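PDB 4N4P: acylneuraminate lyase from Mycoplasma synoviae, which belongs to the dihydrodipicolinate synthetase family of TIM-barrel proteins and forms an assembly of four chains. Local coordinates for residues F116-T121 with F154-E159; G84-E89 with T110-N115; V245-S250 with T291-K296. All coordinates share one frame; numbering follows the deposited sequence.

Contact 1: residues F116-T121 with F154-E159; sequences FSFNET and FGKLLE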
loop_
_atom_site.group_PDB
_atom_site.type_symbol
_atom_site.label_atom_id
_atom_site.label_comp_id
_atom_site.label_asym_id
_atom_site.label_seq_id
_atom_site.Cartn_x
_atom_site.Cartn_y
_atom_site.Cartn_z
ATOM N N PHE A 116 -6.624 -2.325 -16.616
ATOM C CA PHE A 116 -7.090 -3.310 -17.574
ATOM C C PHE A 116 -7.123 -4.689 -16.948
ATOM O O PHE A 116 -6.275 -5.006 -16.115
ATOM C CB PHE A 116 -6.201 -3.298 -18.810
ATOM C CG PHE A 116 -6.390 -2.083 -19.668
ATOM C CD1 PHE A 116 -7.502 -1.987 -20.520
ATOM C CD2 PHE A 116 -5.486 -1.024 -19.623
ATOM C CE1 PHE A 116 -7.702 -0.869 -21.326
ATOM C CE2 PHE A 116 -5.687 0.111 -20.433
ATOM C CZ PHE A 116 -6.791 0.169 -21.290
ATOM N N SER A 117 -8.096 -5.500 -17.347
ATOM C CA SER A 117 -8.229 -6.858 -16.810
ATOM C C SER A 117 -7.160 -7.788 -17.374
ATOM O O SER A 117 -6.483 -7.487 -18.383
ATOM C CB SER A 117 -9.616 -7.439 -17.125
ATOM O OG SER A 117 -9.770 -7.654 -18.522
ATOM N N PHE A 118 -7.012 -8.943 -16.731
ATOM C CA PHE A 118 -6.124 -9.957 -17.285
ATOM C C PHE A 118 -6.501 -10.292 -18.720
ATOM O O PHE A 118 -5.627 -10.386 -19.596
ATOM C CB PHE A 118 -6.116 -11.233 -16.450
ATOM C CG PHE A 118 -5.171 -12.254 -16.987
ATOM C CD1 PHE A 118 -5.617 -13.222 -17.881
ATOM C CD2 PHE A 118 -3.808 -12.201 -16.655
ATOM C CE1 PHE A 118 -4.725 -14.158 -18.423
ATOM C CE2 PHE A 118 -2.912 -13.126 -17.189
ATOM C CZ PHE A 118 -3.377 -14.103 -18.075
ATOM N N ASN A 119 -7.805 -10.489 -18.951
ATOM C CA ASN A 119 -8.324 -10.840 -20.266
ATOM C C ASN A 119 -8.020 -9.765 -21.302
ATOM O O ASN A 119 -7.628 -10.080 -22.424
ATOM C CB ASN A 119 -9.835 -11.098 -20.218
ATOM C CG ASN A 119 -10.194 -12.416 -19.534
ATOM O OD1 ASN A 119 -9.349 -13.305 -19.368
ATOM N ND2 ASN A 119 -11.466 -12.556 -19.156
ATOM N N GLU A 120 -8.170 -8.494 -20.926
ATOM C CA GLU A 120 -7.820 -7.401 -21.833
ATOM C C GLU A 120 -6.336 -7.402 -22.161
ATOM O O GLU A 120 -5.955 -7.219 -23.305
ATOM C CB GLU A 120 -8.233 -6.056 -21.244
ATOM C CG GLU A 120 -9.711 -5.794 -21.454
ATOM C CD GLU A 120 -10.285 -4.721 -20.535
ATOM O OE1 GLU A 120 -9.741 -4.495 -19.428
ATOM O OE2 GLU A 120 -11.307 -4.121 -20.929
ATOM N N THR A 121 -5.505 -7.620 -21.144
ATOM C CA THR A 121 -4.069 -7.676 -21.318
ATOM C C THR A 121 -3.662 -8.891 -22.187
ATOM O O THR A 121 -2.815 -8.777 -23.079
ATOM C CB THR A 121 -3.382 -7.705 -19.953
ATOM O OG1 THR A 121 -3.688 -6.482 -19.262
ATOM C CG2 THR A 121 -1.865 -7.828 -20.103
ATOM N N PHE A 154 0.506 -15.659 -15.065
ATOM C CA PHE A 154 1.468 -15.011 -15.933
ATOM C C PHE A 154 1.933 -15.954 -17.044
ATOM O O PHE A 154 2.245 -15.520 -18.149
ATOM C CB PHE A 154 2.649 -14.489 -15.121
ATOM C CG PHE A 154 3.531 -13.578 -15.880
ATOM C CD1 PHE A 154 3.085 -12.316 -16.260
ATOM C CD2 PHE A 154 4.806 -13.970 -16.220
ATOM C CE1 PHE A 154 3.910 -11.459 -16.971
ATOM C CE2 PHE A 154 5.654 -13.106 -16.933
ATOM C CZ PHE A 154 5.204 -11.855 -17.302
ATOM N N GLY A 155 1.940 -17.251 -16.745
ATOM C CA GLY A 155 2.326 -18.267 -17.714
ATOM C C GLY A 155 1.404 -18.343 -18.900
ATOM O O GLY A 155 1.834 -18.710 -19.996
ATOM N N LYS A 156 0.136 -17.989 -18.692
ATOM C CA LYS A 156 -0.812 -17.879 -19.793
ATOM C C LYS A 156 -0.391 -16.799 -20.800
ATOM O O LYS A 156 -0.557 -16.976 -22.010
ATOM C CB LYS A 156 -2.223 -17.599 -19.284
ATOM C CG LYS A 156 -2.822 -18.743 -18.454
ATOM C CD LYS A 156 -4.117 -18.281 -17.794
ATOM C CE LYS A 156 -4.338 -18.974 -16.443
ATOM N NZ LYS A 156 -5.099 -18.050 -15.519
ATOM N N LEU A 157 0.163 -15.692 -20.300
ATOM C CA LEU A 157 0.682 -14.658 -21.189
ATOM C C LEU A 157 1.942 -15.149 -21.871
ATOM O O LEU A 157 2.141 -14.902 -23.053
ATOM C CB LEU A 157 0.946 -13.334 -20.439
ATOM C CG LEU A 157 -0.205 -12.598 -19.729
ATOM C CD1 LEU A 157 0.372 -11.407 -18.907
ATOM C CD2 LEU A 157 -1.279 -12.116 -20.734
ATOM N N LEU A 158 2.792 -15.866 -21.127
ATOM C CA LEU A 158 4.062 -16.381 -21.676
ATOM C C LEU A 158 3.853 -17.380 -22.806
ATOM O O LEU A 158 4.759 -17.604 -23.611
ATOM C CB LEU A 158 4.901 -17.045 -20.564
ATOM C CG LEU A 158 5.504 -16.070 -19.546
ATOM C CD1 LEU A 158 6.124 -16.786 -18.323
ATOM C CD2 LEU A 158 6.538 -15.193 -20.255
ATOM N N GLU A 159 2.672 -17.984 -22.845
ATOM C CA GLU A 159 2.365 -19.023 -23.830
ATOM C C GLU A 159 1.852 -18.483 -25.158
ATOM O O GLU A 159 1.757 -19.215 -26.142
ATOM C CB GLU A 159 1.325 -19.971 -23.273
ATOM C CG GLU A 159 1.929 -21.098 -22.490
ATOM C CD GLU A 159 0.887 -21.828 -21.679
ATOM O OE1 GLU A 159 -0.314 -21.834 -22.077
ATOM O OE2 GLU A 159 1.280 -22.390 -20.635
#

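Contact 2: residues G84-E89 with T110-N115; sequences GSLNIE and TPYYYN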
loop_
_atom_site.group_PDB
_atom_site.type_symbol
_atom_site.label_atom_id
_atom_site.label_comp_id
_atom_site.label_asym_id
_atom_site.label_seq_id
_atom_site.Cartn_x
_atom_site.Cartn_y
_atom_site.Cartn_z
ATOM N N GLY A 84 5.073 -1.071 -27.555
ATOM C CA GLY A 84 3.741 -1.015 -26.991
ATOM C C GLY A 84 3.233 0.383 -26.685
ATOM O O GLY A 84 4.009 1.304 -26.460
ATOM N N SER A 85 1.911 0.501 -26.664
ATOM C CA SER A 85 1.180 1.710 -26.256
ATOM C C SER A 85 -0.301 1.343 -26.255
ATOM O O SER A 85 -0.673 0.191 -26.517
ATOM C CB SER A 85 1.444 2.915 -27.192
ATOM O OG SER A 85 0.773 2.781 -28.451
ATOM N N LEU A 86 -1.168 2.311 -25.993
ATOM C CA LEU A 86 -2.584 2.007 -26.007
ATOM C C LEU A 86 -3.155 1.986 -27.427
ATOM O O LEU A 86 -4.302 1.581 -27.626
ATOM C CB LEU A 86 -3.353 2.985 -25.136
ATOM C CG LEU A 86 -3.135 2.853 -23.635
ATOM C CD1 LEU A 86 -3.758 4.060 -22.929
ATOM C CD2 LEU A 86 -3.662 1.522 -23.084
ATOM N N ASN A 87 -2.352 2.406 -28.401
ATOM C CA ASN A 87 -2.778 2.371 -29.793
ATOM C C ASN A 87 -2.385 1.035 -30.389
ATOM O O ASN A 87 -1.241 0.837 -30.780
ATOM C CB ASN A 87 -2.178 3.520 -30.608
ATOM C CG ASN A 87 -2.822 3.658 -31.976
ATOM O OD1 ASN A 87 -3.076 2.661 -32.657
ATOM N ND2 ASN A 87 -3.089 4.901 -32.392
ATOM N N ILE A 88 -3.343 0.119 -30.455
ATOM C CA ILE A 88 -3.045 -1.231 -30.903
ATOM C C ILE A 88 -2.647 -1.300 -32.384
ATOM O O ILE A 88 -1.726 -2.052 -32.754
ATOM C CB ILE A 88 -4.228 -2.187 -30.617
ATOM C CG1 ILE A 88 -4.736 -2.058 -29.159
ATOM C CG2 ILE A 88 -3.900 -3.618 -31.021
ATOM C CD1 ILE A 88 -3.692 -1.841 -28.046
ATOM N N GLU A 89 -3.308 -0.523 -33.243
ATOM C CA GLU A 89 -2.983 -0.623 -34.675
ATOM C C GLU A 89 -1.584 -0.087 -34.965
ATOM O O GLU A 89 -0.849 -0.630 -35.793
ATOM C CB GLU A 89 -4.057 0.057 -35.556
ATOM C CG GLU A 89 -5.515 -0.401 -35.267
ATOM C CD GLU A 89 -5.793 -1.918 -35.440
ATOM O OE1 GLU A 89 -5.138 -2.608 -36.276
ATOM O OE2 GLU A 89 -6.706 -2.412 -34.719
ATOM N N THR A 110 2.747 -3.394 -20.457
ATOM C CA THR A 110 1.372 -3.605 -20.028
ATOM C C THR A 110 0.511 -2.390 -20.412
ATOM O O THR A 110 0.935 -1.259 -20.188
ATOM C CB THR A 110 1.331 -3.713 -18.473
ATOM O OG1 THR A 110 2.344 -4.627 -18.023
ATOM C CG2 THR A 110 -0.028 -4.178 -17.980
ATOM N N PRO A 111 -0.714 -2.621 -20.940
ATOM C CA PRO A 111 -1.631 -1.495 -21.144
ATOM C C PRO A 111 -1.726 -0.657 -19.860
ATOM O O PRO A 111 -1.903 -1.193 -18.770
ATOM C CB PRO A 111 -2.954 -2.182 -21.464
ATOM C CG PRO A 111 -2.545 -3.473 -22.144
ATOM C CD PRO A 111 -1.334 -3.908 -21.324
ATOM N N TYR A 112 -1.559 0.647 -19.996
ATOM C CA TYR A 112 -1.346 1.502 -18.818
ATOM C C TYR A 112 -2.487 2.500 -18.622
ATOM O O TYR A 112 -3.429 2.545 -19.417
ATOM C CB TYR A 112 -0.054 2.289 -18.977
ATOM C CG TYR A 112 0.024 2.985 -20.296
ATOM C CD1 TYR A 112 -0.384 4.309 -20.459
ATOM C CD2 TYR A 112 0.473 2.297 -21.401
ATOM C CE1 TYR A 112 -0.326 4.909 -21.720
ATOM C CE2 TYR A 112 0.552 2.874 -22.617
ATOM C CZ TYR A 112 0.162 4.157 -22.792
ATOM O OH TYR A 112 0.285 4.630 -24.075
ATOM N N TYR A 113 -2.322 3.324 -17.580
ATOM C CA TYR A 113 -3.290 4.347 -17.139
ATOM C C TYR A 113 -4.557 3.754 -16.537
ATOM O O TYR A 113 -4.816 3.919 -15.348
ATOM C CB TYR A 113 -3.635 5.323 -18.254
ATOM C CG TYR A 113 -4.406 6.516 -17.736
ATOM C CD1 TYR A 113 -5.789 6.591 -17.893
ATOM C CD2 TYR A 113 -3.755 7.535 -17.044
ATOM C CE1 TYR A 113 -6.508 7.671 -17.397
ATOM C CE2 TYR A 113 -4.470 8.630 -16.536
ATOM C CZ TYR A 113 -5.833 8.683 -16.726
ATOM O OH TYR A 113 -6.542 9.751 -16.246
ATOM N N TYR A 114 -5.353 3.073 -17.368
ATOM C CA TYR A 114 -6.527 2.390 -16.879
ATOM C C TYR A 114 -6.116 1.103 -16.212
ATOM O O TYR A 114 -5.028 0.589 -16.443
ATOM C CB TYR A 114 -7.458 2.054 -18.038
ATOM C CG TYR A 114 -7.998 3.255 -18.751
ATOM C CD1 TYR A 114 -9.083 3.970 -18.222
ATOM C CD2 TYR A 114 -7.455 3.663 -19.977
ATOM C CE1 TYR A 114 -9.602 5.075 -18.884
ATOM C CE2 TYR A 114 -7.959 4.771 -20.654
ATOM C CZ TYR A 114 -9.035 5.475 -20.103
ATOM O OH TYR A 114 -9.539 6.570 -20.769
ATOM N N ASN A 115 -7.017 0.581 -15.400
ATOM C CA ASN A 115 -6.855 -0.726 -14.816
ATOM C C ASN A 115 -7.458 -1.744 -15.770
ATOM O O ASN A 115 -8.651 -1.986 -15.739
ATOM C CB ASN A 115 -7.557 -0.773 -13.467
ATOM C CG ASN A 115 -6.852 0.080 -12.420
ATOM O OD1 ASN A 115 -7.484 0.893 -11.732
ATOM N ND2 ASN A 115 -5.539 -0.086 -12.311
HETATM O O HOH W 1 -1.029 5.249 -26.508
#

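Contact 3: residues V245-S250 with T291-K296; sequences VLDLIS and TDKYLK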
loop_
_atom_site.group_PDB
_atom_site.type_symbol
_atom_site.label_atom_id
_atom_site.label_comp_id
_atom_site.label_asym_id
_atom_site.label_seq_id
_atom_site.Cartn_x
_atom_site.Cartn_y
_atom_site.Cartn_z
ATOM N N VAL A 245 23.907 4.512 -8.673
ATOM C CA VAL A 245 22.518 4.681 -9.107
ATOM C C VAL A 245 21.816 5.768 -8.297
ATOM O O VAL A 245 21.195 6.660 -8.872
ATOM C CB VAL A 245 21.720 3.365 -9.055
ATOM C CG1 VAL A 245 20.282 3.611 -9.540
ATOM C CG2 VAL A 245 22.412 2.272 -9.944
ATOM N N LEU A 246 21.925 5.711 -6.966
ATOM C CA LEU A 246 21.294 6.713 -6.111
ATOM C C LEU A 246 21.849 8.140 -6.371
ATOM O O LEU A 246 21.084 9.135 -6.400
ATOM C CB LEU A 246 21.459 6.323 -4.633
ATOM C CG LEU A 246 20.619 5.087 -4.279
ATOM C CD1 LEU A 246 20.751 4.703 -2.805
ATOM C CD2 LEU A 246 19.157 5.312 -4.655
ATOM N N ASP A 247 23.159 8.229 -6.585
ATOM C CA ASP A 247 23.781 9.532 -6.890
ATOM C C ASP A 247 23.262 10.025 -8.236
ATOM O O ASP A 247 22.913 11.209 -8.390
ATOM C CB ASP A 247 25.330 9.442 -6.886
ATOM C CG ASP A 247 25.934 9.622 -5.505
ATOM O OD1 ASP A 247 25.256 10.109 -4.587
ATOM O OD2 ASP A 247 27.130 9.341 -5.353
ATOM N N LEU A 248 23.209 9.124 -9.215
ATOM C CA LEU A 248 22.749 9.483 -10.570
ATOM C C LEU A 248 21.352 10.092 -10.557
ATOM O O LEU A 248 21.106 11.130 -11.193
ATOM C CB LEU A 248 22.756 8.236 -11.468
ATOM C CG LEU A 248 22.266 8.423 -12.907
ATOM C CD1 LEU A 248 23.221 9.349 -13.684
ATOM C CD2 LEU A 248 22.143 7.057 -13.591
ATOM N N ILE A 249 20.444 9.451 -9.816
ATOM C CA ILE A 249 19.040 9.866 -9.825
ATOM C C ILE A 249 18.753 10.934 -8.788
ATOM O O ILE A 249 17.578 11.260 -8.533
ATOM C CB ILE A 249 18.055 8.670 -9.686
ATOM C CG1 ILE A 249 18.240 7.980 -8.322
ATOM C CG2 ILE A 249 18.246 7.694 -10.870
ATOM C CD1 ILE A 249 17.277 6.816 -8.056
ATOM N N SER A 250 19.787 11.517 -8.197
ATOM C CA SER A 250 19.522 12.681 -7.347
ATOM C C SER A 250 19.093 13.874 -8.214
ATOM O O SER A 250 18.581 14.871 -7.707
ATOM C CB SER A 250 20.704 13.005 -6.432
ATOM O OG SER A 250 21.822 13.366 -7.205
ATOM N N THR A 291 30.578 11.178 -13.386
ATOM C CA THR A 291 31.687 10.708 -14.228
ATOM C C THR A 291 32.986 10.523 -13.439
ATOM O O THR A 291 33.628 9.459 -13.522
ATOM C CB THR A 291 31.908 11.662 -15.445
ATOM O OG1 THR A 291 30.754 11.628 -16.285
ATOM C CG2 THR A 291 33.111 11.258 -16.266
ATOM N N ASP A 292 33.382 11.551 -12.695
ATOM C CA ASP A 292 34.634 11.506 -11.952
ATOM C C ASP A 292 34.571 10.500 -10.809
ATOM O O ASP A 292 35.572 9.839 -10.515
ATOM C CB ASP A 292 35.013 12.891 -11.387
ATOM C CG ASP A 292 35.232 13.925 -12.476
ATOM O OD1 ASP A 292 35.487 13.510 -13.636
ATOM O OD2 ASP A 292 35.113 15.148 -12.175
ATOM N N LYS A 293 33.419 10.392 -10.154
ATOM C CA LYS A 293 33.294 9.467 -9.014
ATOM C C LYS A 293 33.241 8.004 -9.445
ATOM O O LYS A 293 33.869 7.124 -8.804
ATOM C CB LYS A 293 32.077 9.810 -8.127
ATOM C CG LYS A 293 31.966 8.935 -6.848
ATOM C CD LYS A 293 30.931 9.520 -5.869
ATOM C CE LYS A 293 30.798 8.681 -4.599
ATOM N NZ LYS A 293 29.630 9.254 -3.821
ATOM N N TYR A 294 32.489 7.733 -10.508
ATOM C CA TYR A 294 32.162 6.328 -10.854
ATOM C C TYR A 294 32.686 5.824 -12.179
ATOM O O TYR A 294 32.873 4.611 -12.331
ATOM C CB TYR A 294 30.644 6.133 -10.834
ATOM C CG TYR A 294 30.026 6.373 -9.488
ATOM C CD1 TYR A 294 30.248 5.472 -8.424
ATOM C CD2 TYR A 294 29.241 7.506 -9.264
ATOM C CE1 TYR A 294 29.686 5.689 -7.187
ATOM C CE2 TYR A 294 28.656 7.743 -8.020
ATOM C CZ TYR A 294 28.887 6.820 -6.989
ATOM O OH TYR A 294 28.335 7.034 -5.753
ATOM N N LEU A 295 32.896 6.730 -13.140
ATOM C CA LEU A 295 32.993 6.320 -14.558
ATOM C C LEU A 295 34.353 6.463 -15.223
ATOM O O LEU A 295 34.471 6.291 -16.446
ATOM C CB LEU A 295 31.937 7.042 -15.413
ATOM C CG LEU A 295 30.497 7.071 -14.916
ATOM C CD1 LEU A 295 29.564 7.756 -15.933
ATOM C CD2 LEU A 295 30.003 5.619 -14.593
ATOM N N LYS A 296 35.384 6.759 -14.456
ATOM C CA LYS A 296 36.710 6.821 -15.058
ATOM C C LYS A 296 37.293 5.431 -15.321
ATOM O O LYS A 296 36.808 4.401 -14.812
ATOM C CB LYS A 296 37.638 7.692 -14.229
ATOM C CG LYS A 296 37.230 9.148 -14.301
ATOM C CD LYS A 296 37.297 9.676 -15.736
ATOM C CE LYS A 296 36.948 11.157 -15.812
ATOM N NZ LYS A 296 37.809 11.987 -14.926
ATOM O OXT LYS A 296 38.257 5.315 -16.084
#

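Contact 1: residues F116-T121 with F154-E159
Phe118 and Thr121, in the first turn of helix 118-131, pack against Lys156 and Leu157 of helix 151-158, joining two successive outer helices of the TIM barrel. Before them along the chain, Phe116 lies off this interface, on Leu86 and Pro111 and against Phe275 of a second subunit. Ser117 is the N-cap and forms a capping box with Glu120: Glu120 N donates to Ser117 OG (3.0 Å), and Ser117 N returns a nearly straight bond to the anti lone pair of Glu120 OE1 (2.8 Å, 171° at the hydrogen). Glu120 OE2 accepts from Trp276 N of the second subunit, so this carboxylate links the helix start to the assembly. Phe118 carries the contact. With CG trans to the backbone N (chi1 -178°), its ring reaches across and offers its far end. Phe118 CE2 comes within 3.7 Å of Leu157 CG on an oblique line, the two side chains sliding past each other in opposite directions. Lys156 crosses the aromatic side chain at about a right angle, and its CB meets Phe118 CZ at the ring edge (3.9 Å). The lysine chain bends beyond CG and holds NZ 5.3 Å from the Phe118 ring centroid, a long and at most weak cation-pi attraction. Thr121 turns its methyl to the leucine, CG2 to Leu157 CD2 being 4.4 Å, while OG1 donates back to Ser117 O (3.1 Å). Thr121 N and OG1 approach that carbonyl oxygen from opposite faces of its plane. Leu157 also rests on Ile138 of strand 136-139. The chemistry is thus divided: hydrogen bonds fix the helix start from within its own turn, and what passes between the two helices here is carbon packing, mainly of Phe118 on Leu157.

Contact 2: residues G84-E89 with T110-N115
Tyr112 OH and Leu86 N are bridged by one water, which lies 2.8 Å from Tyr112 OH and accepts from Leu86 N at 3.0 Å. Next to this bridge the leucine side chain lies on the tyrosine: Leu86 CG sits over one face, displaced toward the rim and 3.9 Å from the ring centroid, a CH-pi contact. Leu86 CD1 follows the ring to Tyr112 CE1 (3.7 Å), and the other methyl, CD2, turns to Pro111 CB (4.1 Å). A chi1 of 50° places the Tyr112 ring between its own backbone N and carbonyl carbon and turns one ring face to Leu86, while Ser85 CA borders its edge. Ser85 OG accepts from Asn87 N (3.1 Å), an ST turn that shapes the chain just ahead of helix 88-100, where Asn87 is the N-cap. The contact joins the loops that follow two adjacent parallel strands of the barrel, 78-82 and 105-108. Pro111 is backed by Thr121 and Tyr124 of helix 118-131, while the Tyr112 ring meets Tyr113 of a second subunit edge-to-face, so this buried loop pair lies between its own helices and a neighbouring chain.

Contact 3: residues V245-S250 with T291-K296
Asp247 has CG turned beside its backbone N (chi1 -86°), Lys293 runs fully extended with CG on the far side from its N, and Tyr294 swings its ring the same way as the aspartate; together these torsions bring a carboxylate, an ammonium and a phenol to one point. The place is the C-terminal helical part that follows the TIM barrel in this family, where the ends of helices 231-248 and 280-294 lie side by side. A single oxygen takes both donors. Tyr294 OH donates to Asp247 OD2 at 2.6 Å, reaching it from above the carboxylate plane, 40° out of it. Lys293 NZ forms a salt bridge with the same Asp247 OD2 at 2.9 Å, coming in almost in line with the C-O bond. Asp247 OD2 lies at the edge of the Tyr294 ring, close to its plane, with the carboxylate turned 51° out of it, and Asp247 CB touches Tyr294 CE2 (3.9 Å). Both partner side chains cross the aspartate at about a right angle. Lys293 CG stands over the centre of the Tyr294 ring, 3.6 Å above its plane, so the start of the lysine chain covers one face of the ring whose hydroxyl shares its acceptor. Two donors on one oxygen would be expected to favour the charged form of Asp247. The bonds sit at the surface, where a crystal neighbour also touches Asp247 and Lys293. Tyr294 also rests on Thr240 and Asp243, and Asp247 on Phe289 and Ile290. Past each helix end the chain is tied locally. Lys296 NZ forms a salt bridge with Asp292 OD1 (3.1 Å), and Asp247 O accepts from Ser250 N and from Ser250 OG, the latter at 2.7 Å.

Overall arrangement
Along the chain the contacts come in series, contact 2 first, then contact 1, then contact 3. Contacts 2 and 1 are neighbours on one side of the barrel, their centres about 13 Å apart, and they touch: Phe116 CD2 packs on Pro111 CB at 3.3 Å, and the loop that contains 110-115 runs on through Phe116 and Ser117 into helix 118-131. Both also touch the second subunit, so this flank of the barrel lies at a subunit interface. Contact 3 lies on the opposite side of the chain's centre, about 38 Å from contact 1 and about 33 Å from contact 2 between centres, and joins two C-terminal helices, 231-248 and 280-294, beyond the eight-stranded parallel barrel.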